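Local coordinates for protein betaine aldehyde dehydrogenase (Staphylococcus aureus subsp. aureus COL, PDB 4QTO) that catalyses the oxidation of betaine aldehyde to glycine betaine, probably with NAD as the electron acceptor, as a member of the aldehyde dehydrogenase family, at residues S65-I76 with I233-M244; A78-W88 with G224-L232. One frame throughout, in Å; residues are numbered along the deposited sequence.

In the fold
Both contacts dock helix 69-85 on the chain that runs through strand 230-232 into helix 237-246, beside strand 200-204, with which strand 230-232 pairs in parallel in the sheet of the Rossmann-type domain. Their centres lie 18 Å apart, at about 20 and 25 Å from the centre of the chain and on the same side of it. In sequence the order is 65-76, 78-88, 224-232, 233-244: the first half of the helix meets the later partner and its last turns meet the earlier one. Contact 2 therefore lies within the span bracketed by contact 1. Ala75 O and Asn231 ND2, 3.9 Å apart, join them. An N-terminal helix is thus fixed along an element of the probable nucleotide-binding domain.

Contact 1: S65-I76 with I233-M244; sequences SEGTKEDAERAI and ILGAGSEVGDVM
A knob-into-hole joint between two helices of the Rossmann-type domain carries this contact: Val243 sits among Lys69, Ala72, Glu73 and Ile76. The axes of helix 69-76 and helix 237-244 approach to 8.5 Å and cross at -31°, close enough for direct interlocking with a small residue at the centre. That residue is Ala72, whose CB meets Val243 CG1 at 4.0 Å and also touches Val240 and Met244. Turning CG1 of Val243 anti to its own backbone N (chi1 169°) sends this methyl toward Ala72 and Ile76, while Val243 CG2 rests 3.8 Å from Lys69 CB. Farther along, the Ile233 tip lies against the helix backbone, CD1 being 3.8 Å from Ala72 CA, and also reaches Ala75 CB.

The polar half gathers at the N-terminal ends of the two helices. Gly67 N donates to Leu234 O at 2.7 Å, and the C=O...N angle of 165° makes the approach almost head-on to the carbonyl. Glu66 bends back so that OE2 receives a weak bond from Ala236 N at 3.2 Å; its OE1 is paired with Arg50. A water accepts from Ala236 N and donates to Gly67 O at 2.7 Å and to Glu239 OE1. A second water donates to both Glu66 OE2 and Glu239 OE1, which probably eases the proximity of the two carboxylates; both water bonds to Glu239 OE1 hold for one of that residue's two deposited conformers. Thr68 and Asp71 close the start of helix 69-76 as a capping box, with Asp71 OD2 also held by Ala45 N and Gln35.

Around this core, Ala75 and Ile233 pack on Val202 of strand 200-204, Val240 and Met244 lean on Lys204, and Asp71 and Ile233 touch Ile37 of strand 35-37.

Contact 2: A78-W88 with G224-L232; sequences AARRAFESGEW and GFPKGTINL
Trp88 and Phe225 form a T-shaped (edge-to-face) pair where the chain after helix 78-85 meets the type II turn Pro226-Thr229, the approach to strand 230-232. The six-membered ring of Trp88 and the Phe225 ring have centroids 5.0 Å apart and planes at 81°; Phe225 presents its edge, CE1 lying 3.6 Å from Trp88 CH2. With CG of Trp88 anti to its backbone N (chi1 -168°), the indole lies across the side chains of Pro226 and Thr229, at about a right angle to each: Pro226 CD stands 3.9 Å from Trp88 CE3 and Thr229 CG2 is 3.7 Å from Trp88 CD1. The side chains of Glu87 and Pro226 run past each other in opposite directions, Glu87 CB beside Pro226 CG.

On the helix, small residues let the turn come close to the backbone. Ala82 CB is 3.3 Å from Lys227 O and also meets Gly228, while Ala79 CA makes a CA-H...O contact with Gly228 O at 3.3 Å, with 153° at the hydrogen. No conventional hydrogen bond crosses directly; waters do so instead, one donating to both Glu87 OE2 and Lys227 O, another donating to Thr229 OG1 and binding Ala82 O and Trp88 N weakly.

A second shell sets these groups in place. Trp88 NE1 donates to Leu195 O, and Arg81, whose NH2 lies near the Lys227 chain, is salt-bridged to Asp38. Helix 93-109 contributes Lys99, against both aromatic rings, and strand 200-204 lies under Ala79 and Asn231. Beyond the helix, Glu84 pairs with Lys462 of a neighbouring subunit. From strand 230-232, Asn231 ND2 donates to Gly228 O at 2.9 Å; within the turn, Pro226 O is gripped twice, by Thr229 N and by Thr229 OG1, the two coming from the same face of the carbonyl plane and the hydroxyl at 2.9 Å.

Contact 1: S65-I76 with I233-M244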
# COMPACT_ATOMS: atom_id res chain seq x y z
N SER A 65 -33.55 27.56 12.73
CA SER A 65 -34.58 26.53 12.69
C SER A 65 -34.22 25.37 13.59
O SER A 65 -33.05 25.01 13.74
CB SER A 65 -34.72 25.97 11.29
OG SER A 65 -35.18 26.96 10.40
N GLU A 66 -35.24 24.78 14.22
CA GLU A 66 -35.09 23.59 15.10
C GLU A 66 -35.94 22.50 14.39
O GLU A 66 -37.17 22.44 14.52
CB GLU A 66 -35.62 23.89 16.48
CG GLU A 66 -35.55 22.72 17.46
CD GLU A 66 -34.19 22.56 18.12
OE1 GLU A 66 -33.22 23.25 17.79
OE2 GLU A 66 -34.16 21.77 19.10
N GLY A 67 -35.25 21.69 13.60
CA GLY A 67 -35.88 20.69 12.74
C GLY A 67 -36.57 19.54 13.44
O GLY A 67 -36.31 19.27 14.62
N THR A 68 -37.44 18.87 12.70
CA THR A 68 -38.17 17.74 13.21
C THR A 68 -37.61 16.41 12.71
O THR A 68 -36.80 16.33 11.76
CB THR A 68 -39.64 17.78 12.77
OG1 THR A 68 -39.74 17.59 11.35
CG2 THR A 68 -40.27 19.10 13.15
N LYS A 69 -38.07 15.32 13.32
CA LYS A 69 -37.59 14.01 12.88
C LYS A 69 -38.03 13.73 11.45
O LYS A 69 -37.33 13.01 10.72
CB LYS A 69 -38.04 12.91 13.85
CG LYS A 69 -39.49 12.60 13.84
CD LYS A 69 -39.75 11.50 14.89
CE LYS A 69 -41.19 11.00 14.87
NZ LYS A 69 -42.18 12.07 15.15
N GLU A 70 -39.14 14.34 11.00
CA GLU A 70 -39.59 14.18 9.62
C GLU A 70 -38.65 14.91 8.67
O GLU A 70 -38.44 14.47 7.54
CB GLU A 70 -41.02 14.62 9.42
CG GLU A 70 -42.06 13.71 10.10
CD GLU A 70 -42.12 13.86 11.61
OE1 GLU A 70 -41.83 14.96 12.15
OE2 GLU A 70 -42.51 12.87 12.27
N ASP A 71 -38.12 16.06 9.10
CA ASP A 71 -37.13 16.79 8.27
C ASP A 71 -35.87 15.88 8.10
O ASP A 71 -35.32 15.75 6.99
CB ASP A 71 -36.71 18.10 8.94
CG ASP A 71 -37.81 19.17 8.92
OD1 ASP A 71 -38.62 19.20 7.98
OD2 ASP A 71 -37.81 20.01 9.86
N ALA A 72 -35.42 15.25 9.19
CA ALA A 72 -34.23 14.40 9.14
C ALA A 72 -34.48 13.22 8.21
O ALA A 72 -33.62 12.86 7.41
CB ALA A 72 -33.83 13.90 10.53
N GLU A 73 -35.67 12.63 8.30
CA GLU A 73 -36.03 11.52 7.43
C GLU A 73 -36.03 11.97 5.96
O GLU A 73 -35.52 11.27 5.08
CB GLU A 73 -37.44 10.99 7.80
CG GLU A 73 -37.56 10.24 9.12
CD GLU A 73 -39.01 10.10 9.63
OE1 GLU A 73 -39.96 10.41 8.88
OE2 GLU A 73 -39.19 9.68 10.79
N ARG A 74 -36.60 13.15 5.68
CA ARG A 74 -36.62 13.66 4.31
C ARG A 74 -35.20 13.88 3.75
O ARG A 74 -34.92 13.56 2.58
CB ARG A 74 -37.45 14.97 4.21
CG ARG A 74 -37.76 15.33 2.78
CD ARG A 74 -38.81 16.44 2.66
NE ARG A 74 -38.35 17.76 3.06
CZ ARG A 74 -37.66 18.60 2.29
NH1 ARG A 74 -37.28 18.25 1.06
NH2 ARG A 74 -37.33 19.78 2.76
N ALA A 75 -34.30 14.36 4.60
CA ALA A 75 -32.90 14.55 4.20
C ALA A 75 -32.21 13.22 3.89
O ALA A 75 -31.50 13.08 2.89
CB ALA A 75 -32.14 15.25 5.29
N ILE A 76 -32.46 12.22 4.74
CA ILE A 76 -31.85 10.90 4.50
C ILE A 76 -32.38 10.29 3.18
O ILE A 76 -31.61 9.72 2.38
CB ILE A 76 -32.11 9.97 5.70
CG1 ILE A 76 -31.26 10.46 6.88
CG2 ILE A 76 -31.78 8.52 5.35
CD1 ILE A 76 -31.68 9.85 8.20
N ILE A 233 -29.17 19.29 8.81
CA ILE A 233 -30.29 19.31 9.74
C ILE A 233 -29.84 20.09 10.96
O ILE A 233 -28.68 19.96 11.39
CB ILE A 233 -30.65 17.87 10.15
CG1 ILE A 233 -31.24 17.12 8.96
CG2 ILE A 233 -31.63 17.85 11.32
CD1 ILE A 233 -32.51 17.66 8.39
N LEU A 234 -30.73 20.88 11.54
CA LEU A 234 -30.41 21.66 12.70
C LEU A 234 -31.37 21.25 13.81
O LEU A 234 -32.58 21.23 13.59
CB LEU A 234 -30.56 23.15 12.44
CG LEU A 234 -29.66 23.76 11.35
CD1 LEU A 234 -30.03 25.20 11.07
CD2 LEU A 234 -28.19 23.66 11.70
N GLY A 235 -30.84 20.97 14.96
CA GLY A 235 -31.73 20.67 16.06
C GLY A 235 -31.20 19.79 17.14
O GLY A 235 -30.09 19.34 17.07
N ALA A 236 -32.08 19.52 18.08
CA ALA A 236 -31.81 18.68 19.25
C ALA A 236 -31.52 17.25 18.91
O ALA A 236 -32.28 16.60 18.18
CB ALA A 236 -33.03 18.70 20.16
N GLY A 237 -30.43 16.72 19.49
CA GLY A 237 -30.09 15.33 19.30
C GLY A 237 -31.25 14.49 19.85
O GLY A 237 -31.60 13.45 19.30
N SER A 238 -31.89 14.98 20.92
CA SER A 238 -33.02 14.26 21.52
C SER A 238 -34.25 14.13 20.60
O SER A 238 -35.09 13.24 20.84
CB SER A 238 -33.43 14.93 22.84
OG SER A 238 -33.93 16.25 22.61
N GLU A 239 -34.35 15.00 19.59
CA GLU A 239 -35.46 15.00 18.64
C GLU A 239 -35.15 14.27 17.32
O GLU A 239 -35.95 13.49 16.81
CB GLU A 239 -35.94 16.44 18.37
CG GLU A 239 -37.23 16.52 17.51
CD GLU A 239 -37.93 17.89 17.52
OE1 GLU A 239 -37.37 18.83 18.10
OE2 GLU A 239 -39.07 18.02 16.98
N VAL A 240 -33.97 14.49 16.76
CA VAL A 240 -33.66 13.89 15.46
C VAL A 240 -32.55 12.84 15.46
O VAL A 240 -32.26 12.20 14.43
CB VAL A 240 -33.32 15.01 14.45
CG1 VAL A 240 -34.44 16.05 14.45
CG2 VAL A 240 -31.99 15.66 14.74
N GLY A 241 -31.89 12.67 16.60
CA GLY A 241 -30.74 11.78 16.67
C GLY A 241 -31.08 10.33 16.41
O GLY A 241 -30.31 9.62 15.73
N ASP A 242 -32.24 9.90 16.91
CA ASP A 242 -32.67 8.53 16.68
C ASP A 242 -32.89 8.23 15.21
O ASP A 242 -32.57 7.12 14.74
CB ASP A 242 -33.90 8.18 17.50
CG ASP A 242 -33.59 7.97 18.98
OD1 ASP A 242 -32.39 7.86 19.36
OD2 ASP A 242 -34.56 7.89 19.75
N VAL A 243 -33.48 9.17 14.45
CA VAL A 243 -33.64 8.94 13.02
C VAL A 243 -32.30 8.90 12.31
O VAL A 243 -32.06 8.04 11.46
CB VAL A 243 -34.55 10.05 12.37
CG1 VAL A 243 -34.53 10.01 10.85
CG2 VAL A 243 -35.96 9.91 12.88
N MET A 244 -31.39 9.79 12.68
CA MET A 244 -30.08 9.83 12.03
C MET A 244 -29.24 8.59 12.29
O MET A 244 -28.46 8.19 11.42
CB MET A 244 -29.32 11.08 12.42
CG MET A 244 -30.02 12.32 11.88
SD MET A 244 -29.09 13.83 12.21
CE MET A 244 -27.68 13.54 11.10
O HOH W 1 -38.68 20.93 16.53
O HOH W 2 -36.33 20.72 20.31
O HOH W 3 -35.02 19.45 16.96

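Contact 2: A78-W88 with G224-L232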
# COMPACT_ATOMS: atom_id res chain seq x y z
N ALA A 78 -33.47 11.91 0.62
CA ALA A 78 -32.89 12.70 -0.48
C ALA A 78 -31.45 12.30 -0.74
O ALA A 78 -31.04 12.20 -1.90
CB ALA A 78 -32.96 14.18 -0.18
N ALA A 79 -30.70 12.05 0.33
CA ALA A 79 -29.32 11.57 0.21
C ALA A 79 -29.29 10.23 -0.53
O ALA A 79 -28.44 9.97 -1.39
CB ALA A 79 -28.69 11.47 1.59
N ARG A 80 -30.22 9.33 -0.16
CA ARG A 80 -30.31 8.05 -0.82
C ARG A 80 -30.64 8.21 -2.29
O ARG A 80 -30.02 7.57 -3.15
CB ARG A 80 -31.35 7.14 -0.11
CG ARG A 80 -31.72 5.86 -0.86
CD ARG A 80 -30.53 4.95 -1.15
NE ARG A 80 -29.91 4.51 0.09
CZ ARG A 80 -28.67 4.04 0.19
NH1 ARG A 80 -27.89 3.93 -0.87
NH2 ARG A 80 -28.21 3.68 1.38
N ARG A 81 -31.64 9.02 -2.61
CA ARG A 81 -32.02 9.25 -4.00
C ARG A 81 -30.83 9.77 -4.82
O ARG A 81 -30.55 9.28 -5.93
CB ARG A 81 -33.19 10.24 -4.09
CG ARG A 81 -33.79 10.31 -5.48
CD ARG A 81 -34.59 11.59 -5.69
NE ARG A 81 -33.70 12.75 -5.72
CZ ARG A 81 -33.71 13.75 -4.84
NH1 ARG A 81 -34.64 13.82 -3.89
NH2 ARG A 81 -32.84 14.75 -4.98
N ALA A 82 -30.13 10.74 -4.25
CA ALA A 82 -28.96 11.32 -4.87
C ALA A 82 -27.87 10.25 -5.09
O ALA A 82 -27.25 10.18 -6.17
CB ALA A 82 -28.44 12.48 -4.07
N PHE A 83 -27.63 9.43 -4.07
CA PHE A 83 -26.62 8.38 -4.18
C PHE A 83 -26.97 7.43 -5.34
O PHE A 83 -26.11 7.13 -6.18
CB PHE A 83 -26.47 7.60 -2.86
CG PHE A 83 -25.32 6.66 -2.90
CD1 PHE A 83 -24.04 7.14 -2.69
CD2 PHE A 83 -25.49 5.33 -3.20
CE1 PHE A 83 -22.94 6.32 -2.82
CE2 PHE A 83 -24.38 4.50 -3.31
CZ PHE A 83 -23.13 4.99 -3.11
N GLU A 84 -28.23 7.01 -5.42
CA GLU A 84 -28.66 6.06 -6.46
C GLU A 84 -28.64 6.68 -7.85
O GLU A 84 -28.47 5.94 -8.82
CB GLU A 84 -30.04 5.50 -6.16
CG GLU A 84 -30.10 4.79 -4.80
CD GLU A 84 -29.09 3.66 -4.66
OE1 GLU A 84 -28.79 3.00 -5.67
OE2 GLU A 84 -28.62 3.37 -3.56
N SER A 85 -28.76 8.00 -7.94
CA SER A 85 -28.74 8.66 -9.26
C SER A 85 -27.36 8.58 -9.88
O SER A 85 -27.22 8.69 -11.11
CB SER A 85 -29.12 10.15 -9.14
OG SER A 85 -27.98 10.91 -8.64
N GLY A 86 -26.32 8.46 -9.05
CA GLY A 86 -24.94 8.40 -9.51
C GLY A 86 -24.28 9.70 -9.86
O GLY A 86 -23.10 9.72 -10.22
N GLU A 87 -25.00 10.82 -9.77
CA GLU A 87 -24.44 12.11 -10.22
C GLU A 87 -23.15 12.47 -9.48
O GLU A 87 -22.23 13.07 -10.06
CB GLU A 87 -25.45 13.21 -10.09
CG GLU A 87 -26.67 13.07 -10.94
CD GLU A 87 -27.52 14.27 -10.58
OE1 GLU A 87 -27.06 15.39 -10.92
OE2 GLU A 87 -28.53 14.10 -9.86
N TRP A 88 -23.05 12.11 -8.19
CA TRP A 88 -21.82 12.33 -7.45
C TRP A 88 -21.03 11.04 -7.27
O TRP A 88 -19.80 11.00 -7.39
CB TRP A 88 -22.11 12.97 -6.07
CG TRP A 88 -20.88 13.46 -5.39
CD1 TRP A 88 -20.38 13.07 -4.20
CD2 TRP A 88 -20.00 14.47 -5.87
NE1 TRP A 88 -19.22 13.75 -3.91
CE2 TRP A 88 -18.97 14.62 -4.92
CE3 TRP A 88 -19.97 15.24 -7.03
CZ2 TRP A 88 -17.93 15.50 -5.09
CZ3 TRP A 88 -18.92 16.14 -7.18
CH2 TRP A 88 -17.93 16.25 -6.22
N GLY A 224 -21.00 23.80 -5.69
CA GLY A 224 -21.95 23.06 -6.45
C GLY A 224 -21.83 21.56 -6.36
O GLY A 224 -20.85 20.99 -6.80
N PHE A 225 -22.88 20.95 -5.80
CA PHE A 225 -23.00 19.50 -5.69
C PHE A 225 -24.40 19.08 -6.10
O PHE A 225 -25.34 19.86 -5.93
CB PHE A 225 -22.70 19.02 -4.26
CG PHE A 225 -21.29 19.31 -3.84
CD1 PHE A 225 -20.27 18.43 -4.16
CD2 PHE A 225 -20.96 20.51 -3.20
CE1 PHE A 225 -18.96 18.74 -3.84
CE2 PHE A 225 -19.65 20.83 -2.88
CZ PHE A 225 -18.63 19.94 -3.21
N PRO A 226 -24.55 17.84 -6.60
CA PRO A 226 -25.88 17.42 -7.04
C PRO A 226 -26.89 17.46 -5.90
O PRO A 226 -26.56 17.24 -4.74
CB PRO A 226 -25.65 16.00 -7.56
CG PRO A 226 -24.20 15.98 -7.96
CD PRO A 226 -23.53 16.83 -6.91
N LYS A 227 -28.13 17.78 -6.24
CA LYS A 227 -29.20 17.90 -5.29
C LYS A 227 -29.32 16.62 -4.44
O LYS A 227 -29.42 15.53 -4.99
CB LYS A 227 -30.47 18.14 -6.10
CG LYS A 227 -31.68 18.44 -5.32
CD LYS A 227 -32.85 18.66 -6.29
CE LYS A 227 -34.12 18.95 -5.51
NZ LYS A 227 -35.29 19.07 -6.42
N GLY A 228 -29.30 16.78 -3.12
CA GLY A 228 -29.38 15.68 -2.19
C GLY A 228 -28.04 15.13 -1.72
O GLY A 228 -27.99 14.38 -0.75
N THR A 229 -26.94 15.50 -2.39
CA THR A 229 -25.61 15.00 -2.00
C THR A 229 -25.18 15.49 -0.62
O THR A 229 -24.53 14.75 0.14
CB THR A 229 -24.54 15.45 -3.02
OG1 THR A 229 -24.88 14.93 -4.30
CG2 THR A 229 -23.16 14.91 -2.67
N ILE A 230 -25.53 16.73 -0.31
CA ILE A 230 -25.24 17.32 1.00
C ILE A 230 -26.53 17.83 1.62
O ILE A 230 -27.39 18.40 0.94
CB ILE A 230 -24.17 18.44 0.94
CG1 ILE A 230 -24.61 19.63 0.09
CG2 ILE A 230 -22.86 17.86 0.44
CD1 ILE A 230 -23.63 20.79 0.10
N ASN A 231 -26.70 17.59 2.92
CA ASN A 231 -27.87 18.05 3.63
C ASN A 231 -27.46 18.41 5.07
O ASN A 231 -26.58 17.74 5.67
CB ASN A 231 -28.96 16.98 3.72
CG ASN A 231 -29.31 16.37 2.37
OD1 ASN A 231 -30.26 16.80 1.70
ND2 ASN A 231 -28.53 15.39 1.95
N LEU A 232 -28.08 19.45 5.59
CA LEU A 232 -27.84 19.98 6.92
C LEU A 232 -29.15 20.01 7.70
O LEU A 232 -30.11 20.69 7.30
CB LEU A 232 -27.27 21.41 6.81
CG LEU A 232 -27.11 22.22 8.10
CD1 LEU A 232 -26.14 21.57 9.05
CD2 LEU A 232 -26.67 23.67 7.81
O HOH W 4 -25.66 12.93 -6.23
O HOH W 5 -29.38 14.34 -7.28